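Local coordinates for protein 6-phospho-beta-d glycosidase (Streptococcus pyogenes, PDB 5FOO) that probably hydrolyses 6-phosphorylated beta-glucosides as a retaining-type family 1 glycoside hydrolase built on a TIM barrel, at residues I77-L82 / D140-F145; V157-V162 / V291-L296; V203-R208 / A287-D292. The protein carries 1 engineered substitution. All blocks are in the same frame, centred on the assembly; numbering follows the deposited sequence.

Contact 1: residues I77-L82 / D140-F145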
loop_
_atom_site.group_PDB
_atom_site.type_symbol
_atom_site.label_atom_id
_atom_site.label_comp_id
_atom_site.label_asym_id
_atom_site.label_seq_id
_atom_site.Cartn_x
_atom_site.Cartn_y
_atom_site.Cartn_z
ATOM N N ILE A 77 9.968 -5.925 -2.092
ATOM C CA ILE A 77 11.420 -5.966 -2.361
ATOM C C ILE A 77 11.876 -4.505 -2.399
ATOM O O ILE A 77 11.269 -3.662 -3.112
ATOM C CB ILE A 77 11.736 -6.678 -3.709
ATOM C CG1 ILE A 77 11.360 -8.170 -3.674
ATOM C CG2 ILE A 77 13.191 -6.518 -4.118
ATOM C CD1 ILE A 77 11.468 -8.892 -5.026
ATOM N N GLN A 78 12.932 -4.231 -1.639
ATOM C CA GLN A 78 13.600 -2.903 -1.590
ATOM C C GLN A 78 14.611 -2.769 -2.667
ATOM O O GLN A 78 15.570 -3.490 -2.667
ATOM C CB GLN A 78 14.276 -2.657 -0.260
ATOM C CG GLN A 78 13.268 -2.571 0.898
ATOM C CD GLN A 78 13.874 -1.960 2.165
ATOM O OE1 GLN A 78 14.099 -0.768 2.237
ATOM N NE2 GLN A 78 14.115 -2.792 3.163
ATOM N N TRP A 79 14.376 -1.817 -3.572
ATOM C CA TRP A 79 15.334 -1.337 -4.526
ATOM C C TRP A 79 16.707 -1.079 -3.863
ATOM O O TRP A 79 17.774 -1.421 -4.425
ATOM C CB TRP A 79 14.741 -0.040 -5.093
ATOM C CG TRP A 79 15.300 0.470 -6.347
ATOM C CD1 TRP A 79 16.413 0.033 -7.000
ATOM C CD2 TRP A 79 14.763 1.569 -7.128
ATOM N NE1 TRP A 79 16.625 0.792 -8.134
ATOM C CE2 TRP A 79 15.620 1.734 -8.242
ATOM C CE3 TRP A 79 13.635 2.432 -6.985
ATOM C CZ2 TRP A 79 15.409 2.721 -9.194
ATOM C CZ3 TRP A 79 13.427 3.391 -7.927
ATOM C CH2 TRP A 79 14.321 3.551 -9.021
ATOM N N THR A 80 16.672 -0.497 -2.663
ATOM C CA THR A 80 17.867 -0.163 -1.924
ATOM C C THR A 80 18.618 -1.374 -1.369
ATOM O O THR A 80 19.766 -1.224 -1.022
ATOM C CB THR A 80 17.549 0.777 -0.732
ATOM O OG1 THR A 80 16.547 0.190 0.135
ATOM C CG2 THR A 80 17.125 2.125 -1.240
ATOM N N ARG A 81 17.991 -2.561 -1.315
ATOM C CA ARG A 81 18.683 -3.829 -0.925
ATOM C C ARG A 81 19.125 -4.637 -2.135
ATOM O O ARG A 81 20.199 -5.178 -2.128
ATOM C CB ARG A 81 17.757 -4.713 -0.058
ATOM C CG ARG A 81 18.402 -5.994 0.399
ATOM C CD ARG A 81 17.518 -6.783 1.306
ATOM N NE ARG A 81 17.218 -6.133 2.563
ATOM C CZ ARG A 81 18.048 -5.958 3.577
ATOM N NH1 ARG A 81 19.270 -6.363 3.519
ATOM N NH2 ARG A 81 17.609 -5.345 4.710
ATOM N N LEU A 82 18.274 -4.755 -3.144
ATOM C CA LEU A 82 18.567 -5.661 -4.287
ATOM C C LEU A 82 19.631 -5.123 -5.248
ATOM O O LEU A 82 20.387 -5.898 -5.831
ATOM C CB LEU A 82 17.321 -5.969 -5.087
ATOM C CG LEU A 82 17.475 -7.039 -6.192
ATOM C CD1 LEU A 82 18.097 -8.352 -5.638
ATOM C CD2 LEU A 82 16.100 -7.304 -6.791
ATOM N N ASP A 140 12.972 5.026 -15.533
ATOM C CA ASP A 140 13.689 3.980 -16.307
ATOM C C ASP A 140 14.555 3.119 -15.425
ATOM O O ASP A 140 14.631 1.951 -15.655
ATOM C CB ASP A 140 14.555 4.588 -17.420
ATOM C CG ASP A 140 13.729 5.063 -18.618
ATOM O OD1 ASP A 140 12.638 4.547 -18.888
ATOM O OD2 ASP A 140 14.174 5.970 -19.317
ATOM N N LEU A 141 15.231 3.691 -14.423
ATOM C CA LEU A 141 16.039 2.894 -13.522
ATOM C C LEU A 141 15.135 1.938 -12.635
ATOM O O LEU A 141 15.517 0.800 -12.316
ATOM C CB LEU A 141 16.902 3.795 -12.654
ATOM C CG LEU A 141 17.869 4.741 -13.352
ATOM C CD1 LEU A 141 18.700 5.513 -12.354
ATOM C CD2 LEU A 141 18.776 3.988 -14.319
ATOM N N PHE A 142 13.945 2.412 -12.277
ATOM C CA PHE A 142 12.966 1.575 -11.577
ATOM C C PHE A 142 12.576 0.352 -12.439
ATOM O O PHE A 142 12.498 -0.777 -11.955
ATOM C CB PHE A 142 11.755 2.429 -11.161
ATOM C CG PHE A 142 10.643 1.685 -10.497
ATOM C CD1 PHE A 142 10.831 1.072 -9.291
ATOM C CD2 PHE A 142 9.380 1.702 -11.048
ATOM C CE1 PHE A 142 9.816 0.436 -8.671
ATOM C CE2 PHE A 142 8.360 1.035 -10.432
ATOM C CZ PHE A 142 8.582 0.398 -9.256
ATOM N N VAL A 143 12.389 0.589 -13.717
ATOM C CA VAL A 143 12.096 -0.495 -14.671
ATOM C C VAL A 143 13.207 -1.497 -14.736
ATOM O O VAL A 143 12.963 -2.683 -14.753
ATOM C CB VAL A 143 11.824 0.050 -16.107
ATOM C CG1 VAL A 143 11.708 -1.071 -17.148
ATOM C CG2 VAL A 143 10.569 0.921 -16.095
ATOM N N ALA A 144 14.436 -1.036 -14.781
ATOM C CA ALA A 144 15.545 -1.949 -14.796
ATOM C C ALA A 144 15.618 -2.781 -13.523
ATOM O O ALA A 144 15.898 -4.009 -13.569
ATOM C CB ALA A 144 16.814 -1.199 -15.073
ATOM N N PHE A 145 15.344 -2.138 -12.365
ATOM C CA PHE A 145 15.190 -2.873 -11.106
ATOM C C PHE A 145 14.091 -3.956 -11.194
ATOM O O PHE A 145 14.294 -5.075 -10.739
ATOM C CB PHE A 145 14.907 -1.872 -9.954
ATOM C CG PHE A 145 14.216 -2.434 -8.778
ATOM C CD1 PHE A 145 14.820 -3.405 -8.001
ATOM C CD2 PHE A 145 12.994 -1.892 -8.347
ATOM C CE1 PHE A 145 14.195 -3.883 -6.874
ATOM C CE2 PHE A 145 12.367 -2.396 -7.252
ATOM C CZ PHE A 145 12.966 -3.380 -6.507
HETATM O O HOH W 1 18.096 0.551 -10.778
#
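Trp79 and Phe145 lie flat against one another in the shell of the (beta/alpha)8 barrel, where the short helix 79-82, which follows the second barrel strand, meets the long helix 136-153. The pair is an offset stack: the five-membered ring of Trp79 and the phenyl ring run almost parallel, 6° apart, with centroids separated by 4.4 Å. The offset leaves room for two CH-pi contacts, each 3.9 Å from carbon to ring centroid: Phe145 CB sits over the face of the five-membered ring of Trp79, and Trp79 CA over the face of the Phe145 ring. With Trp79 CG anti to the backbone N of its own residue (chi1 -163°), the indole is brought to helix 136-153, and its six-membered ring presses on the backbone where Leu141 joins Phe142, Trp79 CZ2 coming to 3.4 Å from Phe142 N.

Phe142 is turned differently. Its ring plane stands at 48° to the indole, neither stacked nor perpendicular, and it completes an aromatic cluster of three. Around the far end of Phe145, Ile77 CG2 and Leu82 CD2 both touch CE1, and Ile77 O lies at the ring edge. All the touching residues are buried, yet the indole nitrogen is satisfied: a water accepts from Trp79 NE1 at 3.0 Å and donates to Leu141 O.

Contact 2: residues V157-V162 / V291-L296. With EDO (1,2-ethanediol), chain H.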
loop_
_atom_site.group_PDB
_atom_site.type_symbol
_atom_site.label_atom_id
_atom_site.label_comp_id
_atom_site.label_asym_id
_atom_site.label_seq_id
_atom_site.Cartn_x
_atom_site.Cartn_y
_atom_site.Cartn_z
ATOM N N VAL A 157 7.749 -16.528 -7.913
ATOM C CA VAL A 157 6.693 -15.534 -7.679
ATOM C C VAL A 157 5.865 -15.323 -8.953
ATOM O O VAL A 157 6.404 -14.946 -10.015
ATOM C CB VAL A 157 7.304 -14.166 -7.292
ATOM C CG1 VAL A 157 6.210 -13.116 -7.100
ATOM C CG2 VAL A 157 8.189 -14.308 -6.062
ATOM N N LYS A 158 4.566 -15.534 -8.808
ATOM C CA LYS A 158 3.599 -15.344 -9.869
ATOM C C LYS A 158 2.634 -14.192 -9.648
ATOM O O LYS A 158 1.693 -14.009 -10.427
ATOM C CB LYS A 158 2.763 -16.639 -9.993
ATOM C CG LYS A 158 3.571 -17.897 -10.358
ATOM C CD LYS A 158 4.703 -17.683 -11.347
ATOM C CE LYS A 158 5.206 -18.999 -11.971
ATOM N NZ LYS A 158 6.351 -18.838 -12.894
ATOM N N ASP A 159 2.849 -13.427 -8.579
ATOM C CA ASP A 159 1.902 -12.409 -8.152
ATOM C C ASP A 159 2.666 -11.156 -7.780
ATOM O O ASP A 159 3.310 -11.110 -6.734
ATOM C CB ASP A 159 1.114 -12.891 -6.957
ATOM C CG ASP A 159 0.141 -14.004 -7.320
ATOM O OD1 ASP A 159 -0.956 -13.747 -7.877
ATOM O OD2 ASP A 159 0.504 -15.145 -6.967
ATOM N N TRP A 160 2.581 -10.161 -8.644
ATOM C CA TRP A 160 3.432 -9.024 -8.591
ATOM C C TRP A 160 2.592 -7.717 -8.520
ATOM O O TRP A 160 1.546 -7.617 -9.150
ATOM C CB TRP A 160 4.279 -8.989 -9.856
ATOM C CG TRP A 160 5.293 -10.032 -9.983
ATOM C CD1 TRP A 160 5.179 -11.203 -10.714
ATOM C CD2 TRP A 160 6.590 -10.043 -9.414
ATOM N NE1 TRP A 160 6.345 -11.934 -10.619
ATOM C CE2 TRP A 160 7.240 -11.232 -9.852
ATOM C CE3 TRP A 160 7.282 -9.187 -8.561
ATOM C CZ2 TRP A 160 8.540 -11.560 -9.461
ATOM C CZ3 TRP A 160 8.592 -9.522 -8.207
ATOM C CH2 TRP A 160 9.180 -10.708 -8.632
ATOM N N PHE A 161 3.115 -6.726 -7.813
ATOM C CA PHE A 161 2.509 -5.421 -7.703
ATOM C C PHE A 161 3.556 -4.333 -7.845
ATOM O O PHE A 161 4.636 -4.441 -7.318
ATOM C CB PHE A 161 1.704 -5.355 -6.398
ATOM C CG PHE A 161 0.468 -6.198 -6.428
ATOM C CD1 PHE A 161 -0.700 -5.722 -6.994
ATOM C CD2 PHE A 161 0.500 -7.495 -5.967
ATOM C CE1 PHE A 161 -1.830 -6.532 -7.112
ATOM C CE2 PHE A 161 -0.638 -8.313 -6.050
ATOM C CZ PHE A 161 -1.788 -7.843 -6.626
ATOM N N VAL A 162 3.248 -3.277 -8.596
ATOM C CA VAL A 162 4.288 -2.326 -8.940
ATOM C C VAL A 162 4.509 -1.297 -7.787
ATOM O O VAL A 162 5.642 -1.057 -7.411
ATOM C CB VAL A 162 4.029 -1.583 -10.277
ATOM C CG1 VAL A 162 5.200 -0.612 -10.553
ATOM C CG2 VAL A 162 3.953 -2.550 -11.465
ATOM N N VAL A 291 -3.272 -3.236 -15.791
ATOM C CA VAL A 291 -3.125 -4.268 -14.774
ATOM C C VAL A 291 -3.927 -5.533 -15.096
ATOM O O VAL A 291 -4.925 -5.443 -15.749
ATOM C CB VAL A 291 -3.557 -3.750 -13.396
ATOM C CG1 VAL A 291 -2.711 -2.535 -12.962
ATOM C CG2 VAL A 291 -5.059 -3.486 -13.336
ATOM N N ASP A 292 -3.502 -6.693 -14.609
ATOM C CA ASP A 292 -4.342 -7.971 -14.638
ATOM C C ASP A 292 -5.340 -7.953 -13.503
ATOM O O ASP A 292 -6.435 -8.503 -13.576
ATOM C CB ASP A 292 -3.419 -9.173 -14.429
ATOM C CG ASP A 292 -2.425 -9.288 -15.521
ATOM O OD1 ASP A 292 -2.943 -9.235 -16.629
ATOM O OD2 ASP A 292 -1.175 -9.404 -15.348
ATOM N N TYR A 293 -4.948 -7.298 -12.419
ATOM C CA TYR A 293 -5.725 -7.273 -11.207
ATOM C C TYR A 293 -5.241 -6.149 -10.274
ATOM O O TYR A 293 -4.234 -5.484 -10.564
ATOM C CB TYR A 293 -5.705 -8.650 -10.521
ATOM C CG TYR A 293 -4.427 -9.254 -10.064
ATOM C CD1 TYR A 293 -3.218 -8.615 -10.129
ATOM C CD2 TYR A 293 -4.451 -10.534 -9.484
ATOM C CE1 TYR A 293 -2.071 -9.192 -9.676
ATOM C CE2 TYR A 293 -3.298 -11.140 -9.044
ATOM C CZ TYR A 293 -2.122 -10.439 -9.094
ATOM O OH TYR A 293 -0.966 -11.026 -8.654
ATOM N N LEU A 294 -5.975 -5.909 -9.199
ATOM C CA LEU A 294 -5.627 -4.825 -8.266
ATOM C C LEU A 294 -5.600 -5.308 -6.862
ATOM O O LEU A 294 -6.373 -6.210 -6.463
ATOM C CB LEU A 294 -6.637 -3.704 -8.302
ATOM C CG LEU A 294 -6.603 -2.830 -9.554
ATOM C CD1 LEU A 294 -7.883 -2.018 -9.582
ATOM C CD2 LEU A 294 -5.369 -1.954 -9.700
ATOM N N GLY A 295 -4.751 -4.664 -6.091
ATOM C CA GLY A 295 -4.983 -4.620 -4.664
ATOM C C GLY A 295 -5.607 -3.293 -4.329
ATOM O O GLY A 295 -5.208 -2.242 -4.887
ATOM N N LEU A 296 -6.597 -3.341 -3.458
ATOM C CA LEU A 296 -7.279 -2.166 -2.986
ATOM C C LEU A 296 -7.144 -2.100 -1.488
ATOM O O LEU A 296 -7.472 -3.052 -0.814
ATOM C CB LEU A 296 -8.753 -2.174 -3.357
ATOM C CG LEU A 296 -8.942 -2.107 -4.856
ATOM C CD1 LEU A 296 -10.424 -2.023 -5.137
ATOM C CD2 LEU A 296 -8.236 -0.918 -5.507
HETATM C C1 EDO H . -1.404 -16.516 -9.531
HETATM O O1 EDO H . -2.305 -15.459 -9.205
HETATM C C2 EDO H . -1.201 -16.623 -11.006
HETATM O O2 EDO H . -1.685 -15.414 -11.533
#
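Phe161 and Tyr293 meet inside the (beta/alpha)8 barrel, reaching between its fourth and sixth strands, 159-161 and 293-297. The two strands are not neighbours, since strand 218-224 runs between them; the axes of segments 159-161 and 293-296 approach to 8.7 Å at an angle of 63°, and it is left to side chains to bridge the gap. The tight part is aromatic. The two rings are nearly parallel, 10° apart, but slid so far that they barely overlap, and contact is concentrated on the rim: Phe161 CZ comes within 3.3 Å of Tyr293 CE1. Beside it, Phe161 CE1 lies 3.6 Å from Gly295 N, packing on the strand backbone where glycine presents no side chain. Ile222 and Val114, from strands 218-224 and 112-116, also touch Phe161, while Phe411 meets the ring of Tyr293.

Toward the phenol end the packing gives way to polar contacts. Tyr293 CG is placed between its backbone N and carbonyl carbon (chi1 61°), a torsion that carries the ring across to strand 159-161. There the hydroxyl of Tyr293, OH, donates to Asp159 OD1 at 2.8 Å, using the anti lone pair of that oxygen, and the carboxylate and ring planes are close to coplanar. The other carboxylate oxygen, OD2, forms a salt bridge with Arg112, so both carboxylate oxygens of Asp159 have partners. Ring packing ends here, and part of the place beside Asp159 is taken not by protein but by a small molecule, 1,2-ethanediol, probably from the crystallisation liquor, which is also bound by Arg218 NE. Its O1 donates a second hydrogen bond to Asp159 OD1, at 2.6 Å.

Contact 3: residues V203-R208 / A287-D292; sequences VIQAYR and AENRVD
Arg208 reaches from the end of helix 186-208 to the loop that leads from helix 280-288 into the sixth strand, joining the end of one shell helix of the (beta/alpha)8 barrel to the loop before a barrel strand. Its CB points toward the loop. CG stands anti to the carbonyl carbon (chi1 -64°), and with the chain extended through CD to NE this brings the guanidinium over Ile204 CG2 and up to the loop carbonyl. Arg208 NE donates to a water at 2.7 Å; the same water donates to Asp292 OD2, an oxygen that also accepts from Ile219 N. At the tip, NH1 donates to a second water, which accepts from Arg290 N as well. NH2 carries the direct bonds. Arg208 NH2 donates to Arg290 O at 2.8 Å, with the carbonyl pointing almost straight at it (C=O...N 173°) although the oxygen is tilted 25° out of the guanidinium plane, and it forms a salt bridge with Asp292 OD1 through a weak, bent hydrogen bond of 3.0 Å. Three nitrogens thus clasp the loop, partly through water.

Ile204, a turn earlier on the same helix, also supplies the apolar half of the contact, since its CD1 reaches the backbone of Asn289 and Arg290, and Ile204 CG2 lies near Asn289 CB. Further along the loop, Ile204 CD1 meets Val291 CG1 at 4.0 Å.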
loop_
_atom_site.group_PDB
_atom_site.type_symbol
_atom_site.label_atom_id
_atom_site.label_comp_id
_atom_site.label_asym_id
_atom_site.label_seq_id
_atom_site.Cartn_x
_atom_site.Cartn_y
_atom_site.Cartn_z
ATOM N N VAL A 203 6.653 -0.985 -16.124
ATOM C CA VAL A 203 7.012 -2.187 -15.392
ATOM C C VAL A 203 6.151 -3.347 -15.903
ATOM O O VAL A 203 6.649 -4.485 -16.079
ATOM C CB VAL A 203 6.914 -2.010 -13.850
ATOM C CG1 VAL A 203 7.087 -3.346 -13.166
ATOM C CG2 VAL A 203 8.065 -1.078 -13.433
ATOM N N ILE A 204 4.889 -3.060 -16.131
ATOM C CA ILE A 204 3.984 -4.051 -16.715
ATOM C C ILE A 204 4.456 -4.505 -18.073
ATOM O O ILE A 204 4.486 -5.698 -18.325
ATOM C CB ILE A 204 2.530 -3.551 -16.748
ATOM C CG1 ILE A 204 1.980 -3.483 -15.306
ATOM C CG2 ILE A 204 1.662 -4.434 -17.638
ATOM C CD1 ILE A 204 0.631 -2.743 -15.218
ATOM N N GLN A 205 4.905 -3.582 -18.914
ATOM C CA GLN A 205 5.450 -3.972 -20.194
ATOM C C GLN A 205 6.626 -4.909 -19.951
ATOM O O GLN A 205 6.728 -5.931 -20.629
ATOM C CB GLN A 205 5.886 -2.782 -21.031
ATOM C CG GLN A 205 6.451 -3.070 -22.443
ATOM C CD GLN A 205 6.835 -1.781 -23.132
ATOM O OE1 GLN A 205 6.293 -1.430 -24.179
ATOM N NE2 GLN A 205 7.683 -1.011 -22.486
ATOM N N ALA A 206 7.525 -4.548 -19.031
ATOM C CA ALA A 206 8.756 -5.292 -18.833
ATOM C C ALA A 206 8.436 -6.701 -18.340
ATOM O O ALA A 206 9.084 -7.652 -18.760
ATOM C CB ALA A 206 9.719 -4.576 -17.888
ATOM N N TYR A 207 7.385 -6.835 -17.513
ATOM C CA TYR A 207 7.035 -8.104 -16.949
ATOM C C TYR A 207 6.611 -9.021 -18.109
ATOM O O TYR A 207 7.023 -10.193 -18.171
ATOM C CB TYR A 207 5.896 -7.975 -15.909
ATOM C CG TYR A 207 5.448 -9.334 -15.399
ATOM C CD1 TYR A 207 6.307 -10.062 -14.616
ATOM C CD2 TYR A 207 4.204 -9.912 -15.761
ATOM C CE1 TYR A 207 5.965 -11.318 -14.151
ATOM C CE2 TYR A 207 3.858 -11.181 -15.313
ATOM C CZ TYR A 207 4.766 -11.893 -14.528
ATOM O OH TYR A 207 4.537 -13.134 -14.004
ATOM N N ARG A 208 5.765 -8.475 -18.991
ATOM C CA ARG A 208 5.134 -9.264 -20.059
ATOM C C ARG A 208 6.062 -9.665 -21.209
ATOM O O ARG A 208 5.858 -10.703 -21.807
ATOM C CB ARG A 208 3.879 -8.619 -20.560
ATOM C CG ARG A 208 2.864 -8.573 -19.456
ATOM C CD ARG A 208 1.607 -7.964 -19.949
ATOM N NE ARG A 208 0.552 -7.961 -18.962
ATOM C CZ ARG A 208 -0.376 -6.991 -18.874
ATOM N NH1 ARG A 208 -0.417 -5.997 -19.750
ATOM N NH2 ARG A 208 -1.303 -7.055 -17.942
ATOM N N ALA A 287 -1.795 3.128 -22.387
ATOM C CA ALA A 287 -2.996 2.543 -22.930
ATOM C C ALA A 287 -2.802 1.018 -23.212
ATOM O O ALA A 287 -3.763 0.218 -23.109
ATOM C CB ALA A 287 -3.394 3.252 -24.220
ATOM N N GLU A 288 -1.570 0.642 -23.504
ATOM C CA GLU A 288 -1.276 -0.723 -23.886
ATOM C C GLU A 288 -0.806 -1.656 -22.759
ATOM O O GLU A 288 -0.678 -2.852 -22.997
ATOM C CB GLU A 288 -0.225 -0.698 -24.905
ATOM C CG GLU A 288 -0.735 -0.237 -26.234
ATOM C CD GLU A 288 0.383 0.000 -27.210
ATOM O OE1 GLU A 288 1.525 -0.395 -26.920
ATOM O OE2 GLU A 288 0.105 0.648 -28.216
ATOM N N ASN A 289 -0.599 -1.129 -21.549
ATOM C CA ASN A 289 0.052 -1.868 -20.449
ATOM C C ASN A 289 -0.677 -1.565 -19.173
ATOM O O ASN A 289 -0.299 -0.644 -18.406
ATOM C CB ASN A 289 1.488 -1.478 -20.361
ATOM C CG ASN A 289 2.279 -1.908 -21.583
ATOM O OD1 ASN A 289 2.553 -1.142 -22.537
ATOM N ND2 ASN A 289 2.659 -3.120 -21.555
ATOM N N ARG A 290 -1.783 -2.283 -19.014
ATOM C CA ARG A 290 -2.719 -2.102 -17.904
ATOM C C ARG A 290 -2.718 -3.366 -16.981
ATOM O O ARG A 290 -2.226 -4.428 -17.342
ATOM C CB ARG A 290 -4.120 -1.845 -18.466
ATOM C CG ARG A 290 -4.196 -0.710 -19.490
ATOM C CD ARG A 290 -5.543 -0.708 -20.266
ATOM N NE ARG A 290 -5.665 -1.929 -21.112
ATOM C CZ ARG A 290 -6.525 -2.929 -20.931
ATOM N NH1 ARG A 290 -7.464 -2.884 -19.975
ATOM N NH2 ARG A 290 -6.476 -3.978 -21.761
ATOM N N VAL A 291 -3.272 -3.236 -15.791
ATOM C CA VAL A 291 -3.125 -4.268 -14.774
ATOM C C VAL A 291 -3.927 -5.533 -15.096
ATOM O O VAL A 291 -4.925 -5.443 -15.749
ATOM C CB VAL A 291 -3.557 -3.750 -13.396
ATOM C CG1 VAL A 291 -2.711 -2.535 -12.962
ATOM C CG2 VAL A 291 -5.059 -3.486 -13.336
ATOM N N ASP A 292 -3.502 -6.693 -14.609
ATOM C CA ASP A 292 -4.342 -7.971 -14.638
ATOM C C ASP A 292 -5.340 -7.953 -13.503
ATOM O O ASP A 292 -6.435 -8.503 -13.576
ATOM C CB ASP A 292 -3.419 -9.173 -14.429
ATOM C CG ASP A 292 -2.425 -9.288 -15.521
ATOM O OD1 ASP A 292 -2.943 -9.235 -16.629
ATOM O OD2 ASP A 292 -1.175 -9.404 -15.348
HETATM O O HOH W 2 -2.889 -4.394 -20.463
HETATM O O HOH W 3 0.623 -10.053 -17.203
#

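All three contacts belong to one barrel, at different depths. Contact 2 is the most central, joining two strands of the barrel wall; contact 1 is buried between helical elements of the outer layer; contact 3, partly exposed, lies farthest from the centre of the chain. Chemistry follows place: contact 1 is almost wholly aromatic and apolar, contact 2 mixes rings with a buried carboxylate, and contact 3 relies mainly on charge, a carbonyl and water, with an apolar patch at Ile204. Contacts 2 and 3 share Val291 and Asp292, and Trp160 packs on Tyr207 between them. Phe142 of contact 1 touches both others, through Val162 of contact 2 and Val203 of contact 3.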